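Ethylbenzene dehydrogenase alpha-subunit (Aromatoleum aromaticum, PDB 2IVF) belongs to the molybdopterin oxidoreductase family and carries a molybdenum atom, two pterin guanosine dinucleotide ligands and an iron/sulfur cluster. Local coordinates at residues I250-S255 against H266-A271; M237-D242 against R439-I444; G275-V280 against G432-K437. All blocks are in the same frame, centred on the assembly; numbering follows the deposited sequence.

Contact 1: I250-S255 against H266-A271. With MGD (2-amino-5,6-dimercapto-7-methyl-3,7,8a,9-tetrahydro-8-oxa-1,3,9,10-tetraaza-anthracen-4-one guanosine dinucleotide), chain M.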
loop_
_atom_site.group_PDB
_atom_site.type_symbol
_atom_site.label_atom_id
_atom_site.label_comp_id
_atom_site.label_asym_id
_atom_site.label_seq_id
_atom_site.Cartn_x
_atom_site.Cartn_y
_atom_site.Cartn_z
ATOM N N ILE A 250 -14.609 8.788 16.732
ATOM C CA ILE A 250 -13.437 8.939 15.867
ATOM C C ILE A 250 -13.898 9.310 14.458
ATOM O O ILE A 250 -14.736 8.606 13.840
ATOM C CB ILE A 250 -12.607 7.646 15.782
ATOM C CG1 ILE A 250 -12.121 7.205 17.174
ATOM C CG2 ILE A 250 -11.439 7.809 14.772
ATOM C CD1 ILE A 250 -11.701 5.734 17.320
ATOM N N PHE A 251 -13.364 10.403 13.945
ATOM C CA PHE A 251 -13.612 10.851 12.573
ATOM C C PHE A 251 -12.392 10.684 11.680
ATOM O O PHE A 251 -11.379 11.377 11.866
ATOM C CB PHE A 251 -13.997 12.349 12.548
ATOM C CG PHE A 251 -15.336 12.637 13.088
ATOM C CD1 PHE A 251 -16.475 12.461 12.309
ATOM C CD2 PHE A 251 -15.479 13.133 14.366
ATOM C CE1 PHE A 251 -17.730 12.724 12.817
ATOM C CE2 PHE A 251 -16.724 13.430 14.862
ATOM C CZ PHE A 251 -17.859 13.200 14.104
ATOM N N MET A 252 -12.486 9.776 10.701
ATOM C CA MET A 252 -11.473 9.626 9.659
ATOM C C MET A 252 -11.964 10.430 8.489
ATOM O O MET A 252 -13.014 10.099 7.942
ATOM C CB MET A 252 -11.343 8.158 9.257
ATOM C CG MET A 252 -10.800 7.305 10.381
ATOM S SD MET A 252 -9.024 7.626 10.516
ATOM C CE MET A 252 -8.749 7.413 12.248
ATOM N N THR A 253 -11.234 11.482 8.101
ATOM C CA THR A 253 -11.744 12.392 7.086
ATOM C C THR A 253 -10.607 12.788 6.166
ATOM O O THR A 253 -9.459 12.854 6.601
ATOM C CB THR A 253 -12.378 13.631 7.720
ATOM O OG1 THR A 253 -12.889 14.435 6.667
ATOM C CG2 THR A 253 -11.410 14.437 8.602
ATOM N N CYS A 254 -10.908 12.998 4.891
ATOM C CA CYS A 254 -9.868 13.335 3.926
ATOM C C CYS A 254 -8.692 12.385 4.069
ATOM O O CYS A 254 -7.580 12.796 3.904
ATOM C CB CYS A 254 -9.416 14.782 4.101
ATOM S SG CYS A 254 -10.663 15.870 3.484
ATOM N N SER A 255 -8.955 11.109 4.358
ATOM C CA SER A 255 -7.885 10.181 4.685
ATOM C C SER A 255 -8.377 8.756 4.359
ATOM O O SER A 255 -9.568 8.558 4.115
ATOM C CB SER A 255 -7.495 10.346 6.158
ATOM O OG SER A 255 -8.505 9.828 7.014
ATOM N N HIS A 266 -5.068 -1.053 12.873
ATOM C CA HIS A 266 -5.661 -1.896 13.924
ATOM C C HIS A 266 -6.185 -1.127 15.124
ATOM O O HIS A 266 -7.197 -1.531 15.739
ATOM C CB HIS A 266 -4.669 -2.965 14.367
ATOM C CG HIS A 266 -3.513 -2.461 15.179
ATOM N ND1 HIS A 266 -3.548 -2.406 16.550
ATOM C CD2 HIS A 266 -2.258 -2.093 14.821
ATOM C CE1 HIS A 266 -2.379 -1.990 17.002
ATOM N NE2 HIS A 266 -1.580 -1.772 15.972
ATOM N N PHE A 267 -5.514 -0.029 15.472
ATOM C CA PHE A 267 -5.956 0.809 16.606
ATOM C C PHE A 267 -7.376 1.365 16.340
ATOM O O PHE A 267 -8.175 1.482 17.257
ATOM C CB PHE A 267 -4.967 1.952 16.875
ATOM C CG PHE A 267 -3.689 1.506 17.523
ATOM C CD1 PHE A 267 -3.677 1.110 18.856
ATOM C CD2 PHE A 267 -2.492 1.561 16.840
ATOM C CE1 PHE A 267 -2.518 0.715 19.479
ATOM C CE2 PHE A 267 -1.292 1.163 17.457
ATOM C CZ PHE A 267 -1.287 0.778 18.764
ATOM N N LEU A 268 -7.668 1.672 15.085
ATOM C CA LEU A 268 -9.018 2.066 14.671
ATOM C C LEU A 268 -10.034 0.936 14.834
ATOM O O LEU A 268 -11.060 1.133 15.474
ATOM C CB LEU A 268 -9.022 2.593 13.252
ATOM C CG LEU A 268 -10.367 3.116 12.739
ATOM C CD1 LEU A 268 -10.835 4.418 13.497
ATOM C CD2 LEU A 268 -10.232 3.384 11.204
ATOM N N SER A 269 -9.781 -0.266 14.291
ATOM C CA SER A 269 -10.714 -1.367 14.514
ATOM C C SER A 269 -10.845 -1.832 15.951
ATOM O O SER A 269 -11.889 -2.313 16.377
ATOM C CB SER A 269 -10.424 -2.585 13.626
ATOM O OG SER A 269 -9.171 -3.118 13.969
ATOM N N GLU A 270 -9.753 -1.759 16.702
ATOM C CA GLU A 270 -9.766 -2.132 18.091
ATOM C C GLU A 270 -10.470 -1.079 18.957
ATOM O O GLU A 270 -11.218 -1.420 19.851
ATOM C CB GLU A 270 -8.330 -2.411 18.531
ATOM C CG GLU A 270 -7.818 -3.651 17.768
ATOM C CD GLU A 270 -6.329 -3.783 17.645
ATOM O OE1 GLU A 270 -5.609 -2.873 18.113
ATOM O OE2 GLU A 270 -5.895 -4.853 17.104
ATOM N N ALA A 271 -10.308 0.207 18.634
ATOM C CA ALA A 271 -11.066 1.256 19.308
ATOM C C ALA A 271 -12.548 1.029 19.096
ATOM O O ALA A 271 -13.377 1.284 19.971
ATOM C CB ALA A 271 -10.689 2.680 18.740
HETATM P PB MGD M . -5.209 10.401 1.089
HETATM O O1B MGD M . -4.649 9.097 0.640
HETATM O O2B MGD M . -5.089 11.515 0.113
HETATM O O3B MGD M . -4.662 10.949 2.462
HETATM O O3A MGD M . -2.672 9.532 3.182
HETATM P PA MGD M . -4.014 10.187 3.743
HETATM O O1A MGD M . -4.827 9.068 4.231
HETATM O O2A MGD M . -3.697 11.261 4.666
HETATM O "O5'" MGD M . -6.767 10.227 1.447
HETATM C "C5'" MGD M . -7.644 9.630 0.480
HETATM C "C4'" MGD M . -9.099 9.853 0.886
HETATM O "O4'" MGD M . -9.430 11.229 0.770
HETATM C "C3'" MGD M . -9.874 9.201 -0.234
HETATM O "O3'" MGD M . -10.148 7.865 0.173
HETATM C "C2'" MGD M . -11.143 10.060 -0.312
HETATM O "O2'" MGD M . -12.284 9.281 0.096
HETATM C "C1'" MGD M . -10.862 11.210 0.669
HETATM N N9 MGD M . -11.334 12.482 0.071
HETATM C C8 MGD M . -11.015 13.015 -1.118
HETATM N N7 MGD M . -11.610 14.202 -1.280
HETATM C C5 MGD M . -12.314 14.426 -0.141
HETATM C C6 MGD M . -13.158 15.423 0.331
HETATM O O6 MGD M . -13.479 16.438 -0.298
HETATM N N1 MGD M . -13.692 15.262 1.613
HETATM C C2 MGD M . -13.462 14.154 2.442
HETATM N N2 MGD M . -14.051 14.080 3.685
HETATM N N3 MGD M . -12.626 13.216 1.976
HETATM C C4 MGD M . -12.092 13.330 0.722
HETATM C C10 MGD M . -1.675 10.303 2.618
HETATM C C11 MGD M . -0.354 9.888 3.217
HETATM O O11 MGD M . -0.188 8.551 2.979
HETATM C C12 MGD M . 0.854 10.710 2.744
HETATM S S12 MGD M . 0.723 12.424 2.374
HETATM C C13 MGD M . 2.075 10.098 2.609
HETATM S S13 MGD M . 3.439 11.033 2.103
HETATM C C14 MGD M . 2.228 8.640 2.872
HETATM N N15 MGD M . 2.214 7.966 1.541
HETATM C C16 MGD M . 1.751 6.644 1.394
HETATM C C17 MGD M . 1.856 5.941 0.222
HETATM O O17 MGD M . 2.358 6.455 -0.806
HETATM N N18 MGD M . 1.352 4.625 0.194
HETATM C C19 MGD M . 0.792 4.024 1.278
HETATM N N19 MGD M . 0.337 2.762 1.138
HETATM N N20 MGD M . 0.674 4.756 2.395
HETATM C C21 MGD M . 1.159 6.005 2.479
HETATM N N22 MGD M . 1.034 6.734 3.657
HETATM C C23 MGD M . 0.992 8.167 3.687
#
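The strand-helix half of a beta-alpha-beta crossover is held together here by Ile250 and Met252 of strand 250-253 against Leu268 and Ala271 of helix 266-271; the chain then returns to the parallel sheet through the neighbouring strand 277-281. The helix runs back over the strand at 142° between the two directions, with 11.0 Å between the short axes, so the seam is made by methyl groups at the ends of side chains. Ile250 uses both branches. Its CG2, anti to the backbone N, sits 3.7 Å from CD1 of Leu268, while Ile250 CD1 reaches past it to CB of Ala271 at 3.5 Å. Met252 and Leu268 meet tip to tip: the thioether chain bends at chi2 (-75°) and again at chi3, which brings Met252 CE to 3.9 Å from Leu268 CD1. All four residues are buried and the seam is wholly apolar. Phe251, between the two contact residues, points to the opposite face of the sheet.

On the far side of the helix, His266 ND1 donates to Glu270 OE1 one turn on, at 2.6 Å and nearly straight (174°), with the acceptor in the plane of the imidazole. The other carboxylate oxygen, Glu270 OE2, forms salt bridges with Lys27 and Arg233 of the beta-subunit, so this helix also faces the subunit interface.

Where the strand ends, the chain turns into the MGD pocket. Thr253 OG1 stands 3.2 Å from N2 of the guanine, and Cys254 SG lies over the plane of that base, 3.4 Å from its C2.

Contact 2: M237-D242 against R439-I444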
loop_
_atom_site.group_PDB
_atom_site.type_symbol
_atom_site.label_atom_id
_atom_site.label_comp_id
_atom_site.label_asym_id
_atom_site.label_seq_id
_atom_site.Cartn_x
_atom_site.Cartn_y
_atom_site.Cartn_z
ATOM N N MET A 237 1.295 19.334 15.306
ATOM C CA MET A 237 0.678 18.722 16.486
ATOM C C MET A 237 0.343 17.331 16.048
ATOM O O MET A 237 0.039 17.125 14.882
ATOM C CB MET A 237 -0.582 19.449 16.880
ATOM C CG MET A 237 -0.362 20.954 17.119
ATOM S SD MET A 237 -1.941 21.726 17.482
ATOM C CE MET A 237 -2.624 21.843 15.830
ATOM N N GLY A 238 0.393 16.372 16.969
ATOM C CA GLY A 238 -0.032 15.049 16.635
ATOM C C GLY A 238 -0.423 14.173 17.802
ATOM O O GLY A 238 -0.284 14.540 18.959
ATOM N N TYR A 239 -0.892 12.972 17.469
ATOM C CA TYR A 239 -1.095 11.973 18.463
ATOM C C TYR A 239 -0.481 10.691 17.970
ATOM O O TYR A 239 -0.150 10.555 16.782
ATOM C CB TYR A 239 -2.589 11.808 18.756
ATOM C CG TYR A 239 -3.491 11.470 17.570
ATOM C CD1 TYR A 239 -4.169 12.437 16.892
ATOM C CD2 TYR A 239 -3.730 10.161 17.209
ATOM C CE1 TYR A 239 -5.032 12.134 15.880
ATOM C CE2 TYR A 239 -4.585 9.833 16.198
ATOM C CZ TYR A 239 -5.241 10.812 15.517
ATOM O OH TYR A 239 -6.121 10.482 14.474
ATOM N N SER A 240 -0.295 9.758 18.904
ATOM C CA SER A 240 0.145 8.431 18.567
ATOM C C SER A 240 -1.115 7.578 18.356
ATOM O O SER A 240 -2.150 7.854 18.948
ATOM C CB SER A 240 1.020 7.830 19.657
ATOM O OG SER A 240 0.395 7.791 20.958
ATOM N N ALA A 241 -0.995 6.525 17.557
ATOM C CA ALA A 241 -2.192 5.799 17.080
ATOM C C ALA A 241 -3.016 5.217 18.218
ATOM O O ALA A 241 -4.248 5.065 18.060
ATOM C CB ALA A 241 -1.821 4.732 16.075
ATOM N N ASP A 242 -2.348 4.874 19.328
ATOM C CA ASP A 242 -3.033 4.276 20.488
ATOM C C ASP A 242 -3.900 5.311 21.221
ATOM O O ASP A 242 -4.751 4.926 22.008
ATOM C CB ASP A 242 -2.076 3.546 21.444
ATOM C CG ASP A 242 -0.947 4.438 21.995
ATOM O OD1 ASP A 242 -0.841 5.597 21.530
ATOM O OD2 ASP A 242 -0.125 3.957 22.825
ATOM N N ARG A 439 -15.866 12.326 23.750
ATOM C CA ARG A 439 -14.458 12.572 23.506
ATOM C C ARG A 439 -14.106 12.144 22.080
ATOM O O ARG A 439 -14.235 10.993 21.690
ATOM C CB ARG A 439 -13.605 11.828 24.538
ATOM C CG ARG A 439 -12.144 12.094 24.418
ATOM C CD ARG A 439 -11.781 13.551 24.855
ATOM N NE ARG A 439 -12.312 13.939 26.160
ATOM C CZ ARG A 439 -11.752 13.686 27.343
ATOM N NH1 ARG A 439 -10.606 13.024 27.451
ATOM N NH2 ARG A 439 -12.358 14.102 28.451
ATOM N N THR A 440 -13.652 13.104 21.296
ATOM C CA THR A 440 -13.612 12.978 19.862
ATOM C C THR A 440 -12.201 13.240 19.338
ATOM O O THR A 440 -11.568 14.204 19.720
ATOM C CB THR A 440 -14.574 13.935 19.200
ATOM O OG1 THR A 440 -15.932 13.631 19.614
ATOM C CG2 THR A 440 -14.386 13.920 17.642
ATOM N N CYS A 441 -11.729 12.303 18.530
ATOM C CA CYS A 441 -10.422 12.357 17.911
ATOM C C CYS A 441 -10.742 12.231 16.417
ATOM O O CYS A 441 -11.646 11.457 15.993
ATOM C CB CYS A 441 -9.550 11.189 18.366
ATOM S SG CYS A 441 -7.808 11.385 17.875
ATOM N N SER A 442 -10.004 12.988 15.624
ATOM C CA SER A 442 -10.077 12.916 14.200
ATOM C C SER A 442 -8.726 12.538 13.604
ATOM O O SER A 442 -7.641 12.743 14.203
ATOM C CB SER A 442 -10.525 14.292 13.630
ATOM O OG SER A 442 -11.739 14.718 14.202
ATOM N N TYR A 443 -8.781 11.986 12.411
ATOM C CA TYR A 443 -7.599 12.022 11.540
ATOM C C TYR A 443 -8.007 12.666 10.253
ATOM O O TYR A 443 -8.707 12.072 9.446
ATOM C CB TYR A 443 -7.015 10.636 11.258
ATOM C CG TYR A 443 -5.624 10.724 10.635
ATOM C CD1 TYR A 443 -5.454 10.806 9.234
ATOM C CD2 TYR A 443 -4.508 10.811 11.434
ATOM C CE1 TYR A 443 -4.188 10.917 8.696
ATOM C CE2 TYR A 443 -3.248 10.884 10.895
ATOM C CZ TYR A 443 -3.097 10.942 9.530
ATOM O OH TYR A 443 -1.830 11.117 8.979
ATOM N N ILE A 444 -7.553 13.901 10.099
ATOM C CA ILE A 444 -7.612 14.615 8.869
ATOM C C ILE A 444 -6.381 14.264 8.058
ATOM O O ILE A 444 -5.253 14.571 8.453
ATOM C CB ILE A 444 -7.544 16.146 9.099
ATOM C CG1 ILE A 444 -8.584 16.584 10.135
ATOM C CG2 ILE A 444 -7.799 16.871 7.765
ATOM C CD1 ILE A 444 -8.503 18.061 10.481
#
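Tyr239, in the loop 237-242, lays its ring against Cys441 and drives its hydroxyl into the backbone of strand 440-444, the last strand on one side of the parallel sheet within this chain. The tight part gathers around this one phenol. Cys441 SG hangs over one face of the Tyr239 ring, 3.7 Å from the centroid and 21° off the normal, a sulfur-aromatic contact displaced toward CE1 and CZ. At the far end of the ring Tyr239 OH donates to Ser442 O at 2.7 Å. It comes from above the carbonyl plane, 49° out of it. The same oxygen, Tyr239 OH, is pressed to 3.3 Å from CB of Tyr443 and lies at the edge of that second ring, near its plane. Tyr239 gets there with chi1 at 57°, CG tucked between its backbone N and carbonyl carbon, which sends the ring out of the loop toward the strand.

The rest is looser. The two tyrosine rings meet obliquely, no closer than 4.1 Å between Tyr239 CZ and Tyr443 CD2, and Ser442 turns its own side chain to the other face of the sheet, toward Phe251. The start of the strand, at Arg439, is partly exposed.

Cys441 O and Tyr443 N turn to the next strand, whereas Ser442 O faces the other way. The phenol therefore supplies a side-chain donor to a buried backbone carbonyl on the strand's outer edge, next to Tyr443, whose side chain comes within about 4 Å of MGD.

Contact 3: G275-V280 against G432-K437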
loop_
_atom_site.group_PDB
_atom_site.type_symbol
_atom_site.label_atom_id
_atom_site.label_comp_id
_atom_site.label_asym_id
_atom_site.label_seq_id
_atom_site.Cartn_x
_atom_site.Cartn_y
_atom_site.Cartn_z
ATOM N N GLY A 275 -15.552 0.277 21.927
ATOM C CA GLY A 275 -16.779 1.043 22.015
ATOM C C GLY A 275 -16.774 2.378 21.315
ATOM O O GLY A 275 -17.816 3.047 21.250
ATOM N N ALA A 276 -15.620 2.778 20.802
ATOM C CA ALA A 276 -15.527 3.958 19.977
ATOM C C ALA A 276 -16.425 3.873 18.717
ATOM O O ALA A 276 -16.541 2.834 18.049
ATOM C CB ALA A 276 -14.026 4.283 19.595
ATOM N N GLU A 277 -17.111 4.955 18.434
ATOM C CA GLU A 277 -17.911 5.055 17.242
ATOM C C GLU A 277 -17.047 5.592 16.128
ATOM O O GLU A 277 -16.442 6.645 16.261
ATOM C CB GLU A 277 -19.072 5.986 17.515
ATOM C CG GLU A 277 -19.921 6.359 16.343
ATOM C CD GLU A 277 -21.366 6.717 16.824
ATOM O OE1 GLU A 277 -21.566 6.968 18.044
ATOM O OE2 GLU A 277 -22.294 6.649 16.001
ATOM N N VAL A 278 -16.968 4.861 15.029
ATOM C CA VAL A 278 -16.035 5.222 13.952
ATOM C C VAL A 278 -16.803 5.737 12.769
ATOM O O VAL A 278 -17.687 5.062 12.221
ATOM C CB VAL A 278 -15.144 4.031 13.557
ATOM C CG1 VAL A 278 -14.297 4.367 12.317
ATOM C CG2 VAL A 278 -14.280 3.552 14.812
ATOM N N VAL A 279 -16.421 6.938 12.375
ATOM C CA VAL A 279 -17.031 7.647 11.298
ATOM C C VAL A 279 -15.994 7.932 10.204
ATOM O O VAL A 279 -14.909 8.449 10.485
ATOM C CB VAL A 279 -17.614 8.960 11.738
ATOM C CG1 VAL A 279 -18.315 9.623 10.534
ATOM C CG2 VAL A 279 -18.530 8.715 12.994
ATOM N N VAL A 280 -16.335 7.595 8.964
ATOM C CA VAL A 280 -15.482 7.927 7.814
ATOM C C VAL A 280 -16.218 8.972 7.050
ATOM O O VAL A 280 -17.342 8.724 6.611
ATOM C CB VAL A 280 -15.150 6.693 6.919
ATOM C CG1 VAL A 280 -14.504 7.094 5.611
ATOM C CG2 VAL A 280 -14.235 5.680 7.680
ATOM N N GLY A 432 -23.867 15.953 15.253
ATOM C CA GLY A 432 -23.825 17.196 16.039
ATOM C C GLY A 432 -23.928 16.910 17.514
ATOM O O GLY A 432 -23.134 17.401 18.335
ATOM N N ARG A 433 -24.915 16.089 17.858
ATOM C CA ARG A 433 -25.204 15.784 19.230
ATOM C C ARG A 433 -24.111 14.915 19.831
ATOM O O ARG A 433 -23.745 15.095 21.004
ATOM C CB ARG A 433 -26.590 15.122 19.354
ATOM C CG ARG A 433 -27.699 16.074 18.946
ATOM C CD ARG A 433 -29.019 15.385 18.811
ATOM N NE ARG A 433 -30.109 16.348 18.682
ATOM C CZ ARG A 433 -31.381 16.006 18.521
ATOM N NH1 ARG A 433 -31.729 14.718 18.409
ATOM N NH2 ARG A 433 -32.298 16.961 18.416
ATOM N N LYS A 434 -23.566 13.994 19.040
ATOM C CA LYS A 434 -22.559 13.096 19.539
ATOM C C LYS A 434 -21.241 13.774 19.776
ATOM O O LYS A 434 -20.588 13.492 20.759
ATOM C CB LYS A 434 -22.360 11.911 18.608
ATOM C CG LYS A 434 -23.520 10.958 18.690
ATOM C CD LYS A 434 -23.411 9.763 17.800
ATOM C CE LYS A 434 -24.479 8.708 18.157
ATOM N NZ LYS A 434 -24.443 7.590 17.196
ATOM N N VAL A 435 -20.834 14.630 18.847
ATOM C CA VAL A 435 -19.581 15.365 19.008
ATOM C C VAL A 435 -19.598 16.180 20.317
ATOM O O VAL A 435 -18.588 16.282 21.015
ATOM C CB VAL A 435 -19.345 16.303 17.799
ATOM C CG1 VAL A 435 -18.164 17.204 18.042
ATOM C CG2 VAL A 435 -19.072 15.462 16.528
ATOM N N ALA A 436 -20.729 16.790 20.625
ATOM C CA ALA A 436 -20.859 17.607 21.852
ATOM C C ALA A 436 -20.722 16.810 23.119
ATOM O O ALA A 436 -20.394 17.373 24.152
ATOM C CB ALA A 436 -22.175 18.360 21.872
ATOM N N LYS A 437 -21.003 15.512 23.062
ATOM C CA LYS A 437 -21.029 14.697 24.284
ATOM C C LYS A 437 -19.950 13.625 24.354
ATOM O O LYS A 437 -19.867 12.911 25.337
ATOM C CB LYS A 437 -22.399 14.020 24.398
ATOM C CG LYS A 437 -22.580 12.858 23.501
ATOM C CD LYS A 437 -23.773 11.946 23.940
ATOM C CE LYS A 437 -25.061 12.464 23.343
ATOM N NZ LYS A 437 -25.989 11.351 22.877
#
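Glu277, at the start of strand 277-280, and Lys434, on helix 432-437, span a gap of 9.6 Å between their CA atoms with a salt bridge. The bridge is lopsided. Lys434 NZ donates to Glu277 OE2 at 2.6 Å, using the syn lone pair, and only weakly to Glu277 OE1 at 3.1 Å, so one ammonium group spans both oxygens of the carboxylate. Both chains are extended beyond CG, and they cross at about a right angle. With Glu277 CG anti to its backbone N (chi1 172°), the carboxylate is carried out from the face of the sheet to meet the lysine.

Further charges surround the pair. Lys434 NZ makes a second salt bridge with Glu430, one turn earlier in the same helix, and Arg279 of the beta-subunit forms a long, weak ion pair with Glu277 OE2. An ammonium between two carboxylates probably stays fully protonated.

The strand follows a helix that ends at Gly275 in a Schellman motif, with a positive phi of 125°, and Ala276 O then accepts from Arg317 of the beta-subunit.

Strand 277-281 runs between strands 249-253 and 294-296. Val278 turns to Leu268 of helix 265-274 on one face, while Glu277 meets helix 425-437 on the other.

The three contacts share one parallel sheet and cover both its faces. Strand 249-253 lies in the middle: Phe251 O receives Tyr443 N of contact 2 at 2.7 Å, and Met252 N donates to Val279 O of contact 3 at 2.8 Å. Contact 1 packs helix 265-274 on one face; contact 3 ties helix 425-437 to the other, with Phe251 CE2 3.5 Å from Val435 CG2. Contacts 1 and 2 have centres about 9 Å apart, contacts 2 and 3 about 14 Å. Contact 1 supplies Thr253, Cys254 and Ser255 to the MGD pocket. In contact 2 the side chain of Tyr443 is about 9 Å from the molybdenum atom, and contacts 1 and 3 both border the beta-subunit.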